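Local coordinates for non-toxic crystal protein (Bacillus thuringiensis, PDB 2D42), which has no demonstrated toxicity and no established function, although its elongated fold closely resembles that of beta-pore-forming toxins, at residues G161-K165 / I228-I232; P47-V53 / N106-V112; I62-S68 / V146-A152; F77-Y81 / D137-S141. One frame throughout, in Å; residues are numbered along the deposited sequence.

Contact 1: residues G161-K165 / I228-I232; sequences GAFEK and ISGQI
The ring of Phe163 lies across the backbone of Gly230, its partner in an antiparallel hydrogen-bonded pair, an arrangement known as aromatic rescue of glycine in antiparallel beta sheets. The evidence is a CH-pi contact: Gly230 CA stands 4.1 Å from the centroid of the Phe163 ring and 28° off its normal, and Gly230 N sits over the rim of the same face. With chi1 at 58°, Phe163 CG is placed between its own backbone N and carbonyl carbon, which turns the ring over the adjacent strand.

Two isoleucines that flank Gly230 complete this first shell. Phe163 CE1 meets Ile228 CD1 at 3.9 Å, and Ile232 CG2 comes to the ring edge, 4.0 Å from Phe163 CE2. Ile118 of strand 114-122 packs against all three side chains, while Leu107 also touches Phe163, so this face of the sheet is covered by a second layer.

What holds the ring in register is the backbone. The short strand axes approach to 4.6 Å at 168°, and six N-H...O bonds join the pairs Gly161-Ile232, Phe163-Gly230 and Lys165-Ile228; the shortest runs from Gly161 N to Ile232 O at 2.7 Å. On its far side strand 219-244 continues the sheet, through backbone bonds of Ser229 with Ser86 and of Gln231 with Arg84. The face bearing Ala162, Glu164, Ser229 and Gln231 is more open, and its side chains meet through their aliphatic parts: Glu164 CG lies 3.8 Å from Ser229 CB, and Ala162 CB 4.0 Å from Gln231 CG.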
loop_
_atom_site.group_PDB
_atom_site.type_symbol
_atom_site.label_atom_id
_atom_site.label_comp_id
_atom_site.label_asym_id
_atom_site.label_seq_id
_atom_site.Cartn_x
_atom_site.Cartn_y
_atom_site.Cartn_z
ATOM N N GLY A 161 4.265 5.284 -16.088
ATOM C CA GLY A 161 5.416 4.795 -15.352
ATOM C C GLY A 161 5.121 3.442 -14.732
ATOM O O GLY A 161 3.962 3.042 -14.603
ATOM N N ALA A 162 6.171 2.727 -14.352
ATOM C CA ALA A 162 6.019 1.420 -13.733
ATOM C C ALA A 162 7.072 1.341 -12.647
ATOM O O ALA A 162 8.112 1.992 -12.745
ATOM C CB ALA A 162 6.227 0.307 -14.767
ATOM N N PHE A 163 6.817 0.547 -11.612
ATOM C CA PHE A 163 7.782 0.446 -10.525
ATOM C C PHE A 163 7.624 -0.856 -9.753
ATOM O O PHE A 163 6.614 -1.537 -9.851
ATOM C CB PHE A 163 7.584 1.623 -9.562
ATOM C CG PHE A 163 6.199 1.682 -8.989
ATOM C CD1 PHE A 163 5.887 1.004 -7.816
ATOM C CD2 PHE A 163 5.177 2.325 -9.683
ATOM C CE1 PHE A 163 4.572 0.958 -7.349
ATOM C CE2 PHE A 163 3.862 2.284 -9.226
ATOM C CZ PHE A 163 3.563 1.595 -8.054
ATOM N N GLU A 164 8.656 -1.180 -8.987
ATOM C CA GLU A 164 8.670 -2.353 -8.140
ATOM C C GLU A 164 9.578 -1.922 -7.001
ATOM O O GLU A 164 10.775 -1.692 -7.201
ATOM C CB GLU A 164 9.257 -3.555 -8.877
ATOM C CG GLU A 164 8.755 -4.874 -8.340
ATOM C CD GLU A 164 9.412 -6.066 -9.004
ATOM O OE1 GLU A 164 9.473 -6.095 -10.259
ATOM O OE2 GLU A 164 9.857 -6.977 -8.268
ATOM N N LYS A 165 9.010 -1.786 -5.810
ATOM C CA LYS A 165 9.794 -1.336 -4.666
ATOM C C LYS A 165 9.575 -2.115 -3.381
ATOM O O LYS A 165 8.516 -2.704 -3.150
ATOM C CB LYS A 165 9.492 0.133 -4.372
ATOM C CG LYS A 165 9.919 1.107 -5.440
ATOM C CD LYS A 165 11.433 1.230 -5.494
ATOM C CE LYS A 165 11.829 2.246 -6.546
ATOM N NZ LYS A 165 13.270 2.578 -6.423
ATOM N N ILE A 228 5.858 -3.632 -3.302
ATOM C CA ILE A 228 4.729 -3.101 -4.055
ATOM C C ILE A 228 5.202 -2.974 -5.488
ATOM O O ILE A 228 6.389 -2.796 -5.740
ATOM C CB ILE A 228 4.280 -1.699 -3.596
ATOM C CG1 ILE A 228 5.437 -0.709 -3.731
ATOM C CG2 ILE A 228 3.734 -1.754 -2.176
ATOM C CD1 ILE A 228 5.033 0.717 -3.451
ATOM N N SER A 229 4.273 -3.073 -6.426
ATOM C CA SER A 229 4.605 -2.943 -7.830
ATOM C C SER A 229 3.373 -2.392 -8.510
ATOM O O SER A 229 2.255 -2.599 -8.041
ATOM C CB SER A 229 4.965 -4.306 -8.423
ATOM O OG SER A 229 3.827 -5.140 -8.447
ATOM N N GLY A 230 3.564 -1.672 -9.607
ATOM C CA GLY A 230 2.415 -1.133 -10.302
ATOM C C GLY A 230 2.756 -0.149 -11.393
ATOM O O GLY A 230 3.917 0.024 -11.764
ATOM N N GLN A 231 1.727 0.504 -11.908
ATOM C CA GLN A 231 1.900 1.487 -12.966
ATOM C C GLN A 231 1.063 2.709 -12.658
ATOM O O GLN A 231 0.094 2.628 -11.904
ATOM C CB GLN A 231 1.461 0.892 -14.301
ATOM C CG GLN A 231 2.319 -0.270 -14.751
ATOM C CD GLN A 231 1.673 -1.071 -15.866
ATOM O OE1 GLN A 231 2.364 -1.680 -16.688
ATOM N NE2 GLN A 231 0.345 -1.090 -15.891
ATOM N N ILE A 232 1.440 3.843 -13.237
ATOM C CA ILE A 232 0.693 5.074 -13.030
ATOM C C ILE A 232 0.916 6.046 -14.183
ATOM O O ILE A 232 2.015 6.118 -14.748
ATOM C CB ILE A 232 1.112 5.795 -11.728
ATOM C CG1 ILE A 232 2.547 6.294 -11.848
ATOM C CG2 ILE A 232 1.032 4.851 -10.546
ATOM C CD1 ILE A 232 2.925 7.267 -10.762
#

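Contact 2: residues P47-V53 / N106-V112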
loop_
_atom_site.group_PDB
_atom_site.type_symbol
_atom_site.label_atom_id
_atom_site.label_comp_id
_atom_site.label_asym_id
_atom_site.label_seq_id
_atom_site.Cartn_x
_atom_site.Cartn_y
_atom_site.Cartn_z
ATOM N N PRO A 47 12.551 5.945 -3.133
ATOM C CA PRO A 47 11.492 6.500 -3.980
ATOM C C PRO A 47 11.910 6.914 -5.388
ATOM O O PRO A 47 11.100 7.442 -6.142
ATOM C CB PRO A 47 10.997 7.686 -3.159
ATOM C CG PRO A 47 12.262 8.185 -2.564
ATOM C CD PRO A 47 12.937 6.910 -2.091
ATOM N N ILE A 48 13.169 6.679 -5.736
ATOM C CA ILE A 48 13.655 7.042 -7.058
ATOM C C ILE A 48 13.448 5.858 -8.000
ATOM O O ILE A 48 14.161 4.864 -7.918
ATOM C CB ILE A 48 15.157 7.405 -7.011
ATOM C CG1 ILE A 48 15.404 8.481 -5.942
ATOM C CG2 ILE A 48 15.627 7.873 -8.381
ATOM C CD1 ILE A 48 14.449 9.666 -6.010
ATOM N N VAL A 49 12.456 5.955 -8.877
ATOM C CA VAL A 49 12.171 4.878 -9.824
ATOM C C VAL A 49 13.038 5.028 -11.078
ATOM O O VAL A 49 13.066 6.094 -11.695
ATOM C CB VAL A 49 10.687 4.893 -10.257
ATOM C CG1 VAL A 49 10.428 3.767 -11.254
ATOM C CG2 VAL A 49 9.787 4.755 -9.036
ATOM N N THR A 50 13.733 3.962 -11.461
ATOM C CA THR A 50 14.585 4.023 -12.644
ATOM C C THR A 50 13.999 3.299 -13.848
ATOM O O THR A 50 14.577 3.334 -14.932
ATOM C CB THR A 50 15.995 3.450 -12.351
ATOM O OG1 THR A 50 15.883 2.095 -11.892
ATOM C CG2 THR A 50 16.698 4.286 -11.296
ATOM N N ASP A 51 12.845 2.661 -13.659
ATOM C CA ASP A 51 12.180 1.918 -14.730
ATOM C C ASP A 51 11.812 2.813 -15.907
ATOM O O ASP A 51 11.537 3.997 -15.735
ATOM C CB ASP A 51 10.882 1.255 -14.236
ATOM C CG ASP A 51 11.103 0.282 -13.100
ATOM O OD1 ASP A 51 10.428 -0.768 -13.095
ATOM O OD2 ASP A 51 11.929 0.565 -12.207
ATOM N N PRO A 52 11.793 2.247 -17.123
ATOM C CA PRO A 52 11.445 3.007 -18.326
ATOM C C PRO A 52 9.941 3.260 -18.332
ATOM O O PRO A 52 9.191 2.559 -17.664
ATOM C CB PRO A 52 11.868 2.071 -19.455
ATOM C CG PRO A 52 11.573 0.727 -18.881
ATOM C CD PRO A 52 12.129 0.854 -17.467
ATOM N N VAL A 53 9.501 4.263 -19.077
ATOM C CA VAL A 53 8.081 4.562 -19.158
ATOM C C VAL A 53 7.591 4.077 -20.508
ATOM O O VAL A 53 8.398 3.858 -21.414
ATOM C CB VAL A 53 7.811 6.080 -19.055
ATOM C CG1 VAL A 53 8.388 6.620 -17.754
ATOM C CG2 VAL A 53 8.410 6.804 -20.252
ATOM N N ASN A 106 5.228 9.427 -2.848
ATOM C CA ASN A 106 5.567 10.375 -3.896
ATOM C C ASN A 106 6.825 9.863 -4.582
ATOM O O ASN A 106 7.940 10.157 -4.163
ATOM C CB ASN A 106 5.820 11.763 -3.296
ATOM C CG ASN A 106 4.553 12.398 -2.761
ATOM O OD1 ASN A 106 3.581 12.568 -3.491
ATOM N ND2 ASN A 106 4.556 12.747 -1.475
ATOM N N LEU A 107 6.639 9.072 -5.624
ATOM C CA LEU A 107 7.772 8.515 -6.339
ATOM C C LEU A 107 8.305 9.476 -7.397
ATOM O O LEU A 107 7.577 10.316 -7.910
ATOM C CB LEU A 107 7.365 7.192 -6.989
ATOM C CG LEU A 107 6.874 6.088 -6.043
ATOM C CD1 LEU A 107 6.496 4.853 -6.852
ATOM C CD2 LEU A 107 7.961 5.748 -5.035
ATOM N N PHE A 108 9.588 9.354 -7.708
ATOM C CA PHE A 108 10.198 10.195 -8.728
ATOM C C PHE A 108 10.631 9.276 -9.863
ATOM O O PHE A 108 11.390 8.336 -9.658
ATOM C CB PHE A 108 11.412 10.944 -8.184
ATOM C CG PHE A 108 12.042 11.876 -9.186
ATOM C CD1 PHE A 108 11.340 12.978 -9.664
ATOM C CD2 PHE A 108 13.332 11.639 -9.667
ATOM C CE1 PHE A 108 11.908 13.836 -10.608
ATOM C CE2 PHE A 108 13.914 12.489 -10.611
ATOM C CZ PHE A 108 13.200 13.591 -11.083
ATOM N N PHE A 109 10.146 9.559 -11.058
ATOM C CA PHE A 109 10.470 8.726 -12.197
ATOM C C PHE A 109 11.628 9.362 -12.950
ATOM O O PHE A 109 11.461 10.167 -13.868
ATOM C CB PHE A 109 9.196 8.543 -13.026
ATOM C CG PHE A 109 8.134 7.747 -12.301
ATOM C CD1 PHE A 109 7.984 6.382 -12.535
ATOM C CD2 PHE A 109 7.341 8.350 -11.316
ATOM C CE1 PHE A 109 7.070 5.622 -11.807
ATOM C CE2 PHE A 109 6.421 7.597 -10.574
ATOM C CZ PHE A 109 6.284 6.232 -10.818
ATOM N N GLU A 110 12.816 8.981 -12.504
ATOM C CA GLU A 110 14.076 9.482 -13.022
ATOM C C GLU A 110 14.233 9.536 -14.538
ATOM O O GLU A 110 14.835 10.477 -15.054
ATOM C CB GLU A 110 15.208 8.669 -12.413
ATOM C CG GLU A 110 16.601 9.173 -12.699
ATOM C CD GLU A 110 17.617 8.477 -11.818
ATOM O OE1 GLU A 110 17.992 9.051 -10.772
ATOM O OE2 GLU A 110 18.020 7.347 -12.161
ATOM N N GLN A 111 13.695 8.549 -15.249
ATOM C CA GLN A 111 13.824 8.531 -16.702
ATOM C C GLN A 111 13.076 9.639 -17.425
ATOM O O GLN A 111 13.370 9.926 -18.582
ATOM C CB GLN A 111 13.404 7.172 -17.271
ATOM C CG GLN A 111 14.498 6.122 -17.157
ATOM C CD GLN A 111 14.367 5.023 -18.193
ATOM O OE1 GLN A 111 14.221 5.295 -19.388
ATOM N NE2 GLN A 111 14.427 3.775 -17.744
ATOM N N VAL A 112 12.104 10.258 -16.762
ATOM C CA VAL A 112 11.375 11.343 -17.394
ATOM C C VAL A 112 11.420 12.608 -16.542
ATOM O O VAL A 112 10.871 13.640 -16.919
ATOM C CB VAL A 112 9.906 10.952 -17.683
ATOM C CG1 VAL A 112 9.869 9.868 -18.769
ATOM C CG2 VAL A 112 9.225 10.456 -16.402
HETATM O O HOH W 1 11.977 6.254 -14.422
HETATM O O HOH W 2 11.596 5.638 -20.601
#
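Gln111 leans over the loop that follows Val49 and touches it along its whole length. Gln111 CB is 4.0 Å from Asp51 O and Gln111 CG 3.6 Å from Thr50 O; Gln111 CD then passes Pro52 CA, also at 3.6 Å, as the extended chain runs alongside the proline. At the tip the two amide atoms divide the work. NE2 donates to Thr50 O at 2.9 Å in a nearly straight bond (174° at the hydrogen) that lies in the amide plane of Gln111. OE1 accepts from a water, which in turn accepts from Val53 N, so both ends of the amide are tied to the loop and its rotation is fixed. A second water takes the backbone N-H of Gln111 and donates to Val49 O and Asp51 O, bridging the two loops beyond the directly paired residues.

Before that point the strands pair directly. Phe108 N reaches Pro47 O at 2.9 Å and Phe108 O receives Val49 N at 2.7 Å, so that Phe108 bonds to the residues before and after Ile48. Beneath them, Val49 CG2 lies over one face of the Phe109 ring, 4.2 Å from its centroid, on the side where Phe163 and Ile232 are packed. One residue bonding on both sides of its partner is the signature of parallel pairing; here strand 48-49 forms the edge of a small three-stranded mixed sheet, next to strand 101-109.

Contact 3: residues I62-S68 / V146-A152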
loop_
_atom_site.group_PDB
_atom_site.type_symbol
_atom_site.label_atom_id
_atom_site.label_comp_id
_atom_site.label_asym_id
_atom_site.label_seq_id
_atom_site.Cartn_x
_atom_site.Cartn_y
_atom_site.Cartn_z
ATOM N N ILE A 62 -9.210 13.413 -35.940
ATOM C CA ILE A 62 -8.860 14.157 -37.128
ATOM C C ILE A 62 -9.785 15.316 -37.447
ATOM O O ILE A 62 -11.001 15.192 -37.363
ATOM C CB ILE A 62 -8.841 13.211 -38.352
ATOM C CG1 ILE A 62 -7.785 12.120 -38.132
ATOM C CG2 ILE A 62 -8.579 14.010 -39.632
ATOM C CD1 ILE A 62 -7.762 11.045 -39.183
ATOM N N ILE A 63 -9.198 16.453 -37.798
ATOM C CA ILE A 63 -9.980 17.611 -38.206
ATOM C C ILE A 63 -9.491 17.917 -39.611
ATOM O O ILE A 63 -8.332 18.274 -39.809
ATOM C CB ILE A 63 -9.749 18.823 -37.293
ATOM C CG1 ILE A 63 -10.271 18.507 -35.886
ATOM C CG2 ILE A 63 -10.437 20.046 -37.885
ATOM C CD1 ILE A 63 -10.106 19.648 -34.888
ATOM N N THR A 64 -10.365 17.745 -40.591
ATOM C CA THR A 64 -9.990 17.980 -41.974
ATOM C C THR A 64 -10.558 19.273 -42.536
ATOM O O THR A 64 -11.750 19.540 -42.409
ATOM C CB THR A 64 -10.466 16.842 -42.869
ATOM O OG1 THR A 64 -9.996 15.596 -42.348
ATOM C CG2 THR A 64 -9.949 17.034 -44.292
ATOM N N ASN A 65 -9.703 20.076 -43.159
ATOM C CA ASN A 65 -10.165 21.323 -43.759
ATOM C C ASN A 65 -10.146 21.175 -45.272
ATOM O O ASN A 65 -9.087 21.231 -45.902
ATOM C CB ASN A 65 -9.280 22.495 -43.346
ATOM C CG ASN A 65 -9.679 23.790 -44.037
ATOM O OD1 ASN A 65 -10.681 23.840 -44.748
ATOM N ND2 ASN A 65 -8.897 24.838 -43.830
ATOM N N THR A 66 -11.319 20.967 -45.855
ATOM C CA THR A 66 -11.412 20.815 -47.296
ATOM C C THR A 66 -11.754 22.143 -47.966
ATOM O O THR A 66 -12.215 22.169 -49.099
ATOM C CB THR A 66 -12.477 19.769 -47.673
ATOM O OG1 THR A 66 -13.775 20.257 -47.318
ATOM C CG2 THR A 66 -12.216 18.456 -46.932
ATOM N N THR A 67 -11.523 23.245 -47.264
ATOM C CA THR A 67 -11.826 24.559 -47.814
ATOM C C THR A 67 -10.586 25.306 -48.282
ATOM O O THR A 67 -9.456 24.843 -48.110
ATOM C CB THR A 67 -12.536 25.462 -46.795
ATOM O OG1 THR A 67 -11.589 25.926 -45.825
ATOM C CG2 THR A 67 -13.654 24.704 -46.093
ATOM N N SER A 68 -10.818 26.476 -48.871
ATOM C CA SER A 68 -9.750 27.319 -49.380
ATOM C C SER A 68 -9.359 28.306 -48.300
ATOM O O SER A 68 -8.450 29.116 -48.477
ATOM C CB SER A 68 -10.227 28.081 -50.617
ATOM O OG SER A 68 -11.326 28.916 -50.290
ATOM N N VAL A 146 -5.691 24.993 -38.916
ATOM C CA VAL A 146 -5.610 24.075 -40.035
ATOM C C VAL A 146 -5.653 24.828 -41.348
ATOM O O VAL A 146 -6.685 25.384 -41.726
ATOM C CB VAL A 146 -6.760 23.062 -40.025
ATOM C CG1 VAL A 146 -6.513 22.017 -41.094
ATOM C CG2 VAL A 146 -6.879 22.424 -38.644
ATOM N N PRO A 147 -4.522 24.850 -42.062
ATOM C CA PRO A 147 -4.394 25.534 -43.350
ATOM C C PRO A 147 -5.334 24.959 -44.398
ATOM O O PRO A 147 -5.743 23.801 -44.313
ATOM C CB PRO A 147 -2.931 25.306 -43.719
ATOM C CG PRO A 147 -2.259 25.148 -42.373
ATOM C CD PRO A 147 -3.235 24.269 -41.651
ATOM N N PRO A 148 -5.683 25.765 -45.409
ATOM C CA PRO A 148 -6.578 25.307 -46.472
ATOM C C PRO A 148 -6.104 23.981 -47.064
ATOM O O PRO A 148 -4.906 23.756 -47.226
ATOM C CB PRO A 148 -6.507 26.446 -47.485
ATOM C CG PRO A 148 -6.353 27.645 -46.599
ATOM C CD PRO A 148 -5.312 27.178 -45.607
ATOM N N PHE A 149 -7.049 23.103 -47.369
ATOM C CA PHE A 149 -6.738 21.809 -47.960
ATOM C C PHE A 149 -5.684 20.994 -47.200
ATOM O O PHE A 149 -4.816 20.355 -47.801
ATOM C CB PHE A 149 -6.312 22.019 -49.411
ATOM C CG PHE A 149 -7.371 22.678 -50.260
ATOM C CD1 PHE A 149 -8.479 21.957 -50.706
ATOM C CD2 PHE A 149 -7.268 24.024 -50.606
ATOM C CE1 PHE A 149 -9.465 22.568 -51.484
ATOM C CE2 PHE A 149 -8.252 24.644 -51.383
ATOM C CZ PHE A 149 -9.349 23.914 -51.822
ATOM N N HIS A 150 -5.789 21.016 -45.876
ATOM C CA HIS A 150 -4.895 20.281 -44.983
ATOM C C HIS A 150 -5.734 19.498 -43.967
ATOM O O HIS A 150 -6.924 19.769 -43.786
ATOM C CB HIS A 150 -3.999 21.243 -44.195
ATOM C CG HIS A 150 -2.779 21.697 -44.932
ATOM N ND1 HIS A 150 -2.837 22.437 -46.093
ATOM C CD2 HIS A 150 -1.463 21.531 -44.656
ATOM C CE1 HIS A 150 -1.609 22.709 -46.500
ATOM N NE2 HIS A 150 -0.758 22.170 -45.645
ATOM N N ARG A 151 -5.116 18.526 -43.310
ATOM C CA ARG A 151 -5.812 17.765 -42.285
ATOM C C ARG A 151 -4.919 17.805 -41.053
ATOM O O ARG A 151 -3.684 17.802 -41.172
ATOM C CB ARG A 151 -6.035 16.306 -42.706
ATOM C CG ARG A 151 -4.811 15.416 -42.570
ATOM C CD ARG A 151 -5.185 13.932 -42.518
ATOM N NE ARG A 151 -5.821 13.486 -43.748
ATOM C CZ ARG A 151 -5.214 13.457 -44.931
ATOM N NH1 ARG A 151 -3.950 13.844 -45.041
ATOM N NH2 ARG A 151 -5.875 13.052 -46.010
ATOM N N ALA A 152 -5.540 17.871 -39.879
ATOM C CA ALA A 152 -4.798 17.884 -38.628
ATOM C C ALA A 152 -5.121 16.601 -37.883
ATOM O O ALA A 152 -6.289 16.267 -37.665
ATOM C CB ALA A 152 -5.186 19.093 -37.780
HETATM O O HOH W 3 -8.762 13.693 -43.653
#
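Asn65, whose amide nitrogen reaches across to Val146, has its OD1 gripped by two groups of Thr67. Thr67 N donates to Asn65 OD1 at 2.7 Å from above the carbonyl plane, closing an Asx turn. A second donor to the same oxygen is Thr67 OG1, which approaches Asn65 OD1 in that plane, on a lone pair, at a short 2.5 Å. A chi1 of 176° carries the Asn65 amide across to segment 146-152, where Asn65 ND2 donates to Val146 O at 3.1 Å. Asn65 ND2 also bonds Asn69 O, so the buried amide is held at both ends.

Segment 146-152 makes a type II turn from Pro147 to His150, with Phe149 at the positive-phi position. His150 ND1 bonds back to Pro148 O at 2.7 Å, close to the imidazole plane. The Phe149 side chain folds under residues 66-68: Thr67 O sits 3.4 Å above the plane of the Phe149 ring, toward its rim, and His248 also stacks with this ring.

Beyond the turn the segments settle into antiparallel strands, their axes at 164°. Ile63 and Ala152 form a regular hydrogen-bonded pair, with Ala152 N to Ile63 O at 2.8 Å. On the opposite face from Asn65, Thr64 and Arg151 lie side by side; Arg151 NH1 pairs with Glu243, while one water joins Thr64 OG1 at 2.6 Å to Arg151 NE at 2.9 Å.

Contact 4: residues F77-Y81 / D137-S141; sequences FSNAY and DFRDS
Phe138 presents the edge of its ring to Tyr81: CE2 of Phe138 lies 3.9 Å from Tyr81 CB, which sits close to the ring plane. The inner end of the same side chain rests against the backbone, with Phe138 CB 3.6 Å from Asn79 O. Tyr81 contributes its CB alone, because chi1 of -157° sends the phenol off toward Leu158 and Gln160 and away from Phe138.

Backbone bonds set this register. Phe77 N donates to Asp140 O at 2.7 Å, and Asn79 N to Phe138 O at 2.8 Å; each is answered by a return bond from the same partner, giving two hydrogen-bonded pairs. The short axes approach to 4.7 Å at 165°. Phe77, Asn79, Phe138 and Asp140 share one face, covered by strands 54-65, 150-185 and 219-244. There Phe77 stacks with Tyr156, and Asp140 OD2 bonds Tyr156 OH and Thr236 OG1, giving this carboxylate two hydroxyl partners.

The opposite face is largely solvent-exposed. Ala80 CB meets Asp137 OD1 at 3.6 Å, and a water 3.0 Å from Ser78 OG lies over the centre of the Arg139 guanidinium, 3.9 Å above its plane. One face covered and the other wet, on strands that extend well past this contact in both directions, is consistent with the long antiparallel strands of the aerolysin and epsilon-toxin fold.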
loop_
_atom_site.group_PDB
_atom_site.type_symbol
_atom_site.label_atom_id
_atom_site.label_comp_id
_atom_site.label_asym_id
_atom_site.label_seq_id
_atom_site.Cartn_x
_atom_site.Cartn_y
_atom_site.Cartn_z
ATOM N N PHE A 77 -9.857 16.264 -25.417
ATOM C CA PHE A 77 -9.738 14.878 -24.994
ATOM C C PHE A 77 -10.087 14.643 -23.529
ATOM O O PHE A 77 -9.805 15.467 -22.664
ATOM C CB PHE A 77 -8.306 14.386 -25.224
ATOM C CG PHE A 77 -7.922 14.260 -26.672
ATOM C CD1 PHE A 77 -8.465 13.252 -27.467
ATOM C CD2 PHE A 77 -6.984 15.123 -27.231
ATOM C CE1 PHE A 77 -8.072 13.102 -28.800
ATOM C CE2 PHE A 77 -6.587 14.984 -28.558
ATOM C CZ PHE A 77 -7.131 13.971 -29.343
ATOM N N SER A 78 -10.686 13.487 -23.274
ATOM C CA SER A 78 -11.065 13.063 -21.936
ATOM C C SER A 78 -10.966 11.549 -21.924
ATOM O O SER A 78 -11.750 10.867 -22.575
ATOM C CB SER A 78 -12.500 13.476 -21.614
ATOM O OG SER A 78 -12.940 12.826 -20.435
ATOM N N ASN A 79 -10.007 11.018 -21.184
ATOM C CA ASN A 79 -9.851 9.582 -21.137
ATOM C C ASN A 79 -9.554 9.121 -19.710
ATOM O O ASN A 79 -8.627 9.605 -19.062
ATOM C CB ASN A 79 -8.751 9.178 -22.127
ATOM C CG ASN A 79 -9.049 9.663 -23.561
ATOM O OD1 ASN A 79 -9.809 9.039 -24.306
ATOM N ND2 ASN A 79 -8.465 10.794 -23.934
ATOM N N ALA A 80 -10.376 8.203 -19.215
ATOM C CA ALA A 80 -10.215 7.677 -17.865
ATOM C C ALA A 80 -9.385 6.404 -17.924
ATOM O O ALA A 80 -9.895 5.345 -18.271
ATOM C CB ALA A 80 -11.586 7.391 -17.245
ATOM N N TYR A 81 -8.104 6.522 -17.583
ATOM C CA TYR A 81 -7.176 5.398 -17.607
ATOM C C TYR A 81 -7.025 4.755 -16.235
ATOM O O TYR A 81 -6.880 5.439 -15.224
ATOM C CB TYR A 81 -5.799 5.863 -18.088
ATOM C CG TYR A 81 -4.957 4.750 -18.664
ATOM C CD1 TYR A 81 -5.270 4.189 -19.908
ATOM C CD2 TYR A 81 -3.869 4.233 -17.960
ATOM C CE1 TYR A 81 -4.518 3.136 -20.439
ATOM C CE2 TYR A 81 -3.110 3.180 -18.478
ATOM C CZ TYR A 81 -3.441 2.635 -19.718
ATOM O OH TYR A 81 -2.710 1.584 -20.232
ATOM N N ASP A 137 -8.386 10.539 -14.378
ATOM C CA ASP A 137 -9.192 11.182 -15.418
ATOM C C ASP A 137 -8.369 12.220 -16.178
ATOM O O ASP A 137 -8.296 13.377 -15.780
ATOM C CB ASP A 137 -10.419 11.870 -14.807
ATOM C CG ASP A 137 -11.355 10.898 -14.109
ATOM O OD1 ASP A 137 -11.892 9.993 -14.775
ATOM O OD2 ASP A 137 -11.558 11.043 -12.889
ATOM N N PHE A 138 -7.763 11.807 -17.282
ATOM C CA PHE A 138 -6.952 12.722 -18.068
ATOM C C PHE A 138 -7.810 13.537 -19.024
ATOM O O PHE A 138 -8.526 12.991 -19.864
ATOM C CB PHE A 138 -5.881 11.945 -18.837
ATOM C CG PHE A 138 -4.916 11.212 -17.948
ATOM C CD1 PHE A 138 -4.000 11.913 -17.174
ATOM C CD2 PHE A 138 -4.944 9.821 -17.864
ATOM C CE1 PHE A 138 -3.122 11.244 -16.320
ATOM C CE2 PHE A 138 -4.072 9.139 -17.016
ATOM C CZ PHE A 138 -3.158 9.853 -16.241
ATOM N N ARG A 139 -7.735 14.856 -18.874
ATOM C CA ARG A 139 -8.485 15.780 -19.708
ATOM C C ARG A 139 -7.504 16.813 -20.245
ATOM O O ARG A 139 -6.773 17.441 -19.477
ATOM C CB ARG A 139 -9.576 16.493 -18.894
ATOM C CG ARG A 139 -10.620 15.583 -18.249
ATOM C CD ARG A 139 -11.781 16.415 -17.687
ATOM N NE ARG A 139 -12.768 15.613 -16.963
ATOM C CZ ARG A 139 -12.569 15.090 -15.755
ATOM N NH1 ARG A 139 -13.520 14.372 -15.172
ATOM N NH2 ARG A 139 -11.420 15.290 -15.123
ATOM N N ASP A 140 -7.484 16.975 -21.563
ATOM C CA ASP A 140 -6.598 17.937 -22.205
ATOM C C ASP A 140 -7.210 18.410 -23.508
ATOM O O ASP A 140 -8.058 17.731 -24.095
ATOM C CB ASP A 140 -5.225 17.309 -22.485
ATOM C CG ASP A 140 -4.424 17.073 -21.220
ATOM O OD1 ASP A 140 -3.940 18.057 -20.632
ATOM O OD2 ASP A 140 -4.285 15.906 -20.805
ATOM N N SER A 141 -6.786 19.581 -23.958
ATOM C CA SER A 141 -7.286 20.122 -25.208
ATOM C C SER A 141 -6.133 20.767 -25.943
ATOM O O SER A 141 -5.090 21.040 -25.356
ATOM C CB SER A 141 -8.386 21.155 -24.957
ATOM O OG SER A 141 -7.843 22.345 -24.416
HETATM O O HOH W 4 -11.340 12.058 -18.031
#

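In the fold
Contacts 1 and 2 form one neighbourhood, with centres about 9 Å apart: Lys165 NZ probably bonds Ile48 O at 2.9 Å, and Ile232 CD1 packs on Phe109 CZ at 3.5 Å, joining the three-stranded sheet of contact 2 to the long-stranded sheet of contact 1. Contacts 3 and 4 belong to that larger sheet too, spread along the elongated chain. The centre of contact 4 lies about 21 Å from that of contact 1, and contact 3 is a further stage away, about 42 Å between centres. Strand 150-185 serves both contacts 1 and 3. Along the sequence contact 4 is nested within contact 3, whereas contact 2 alternates with both.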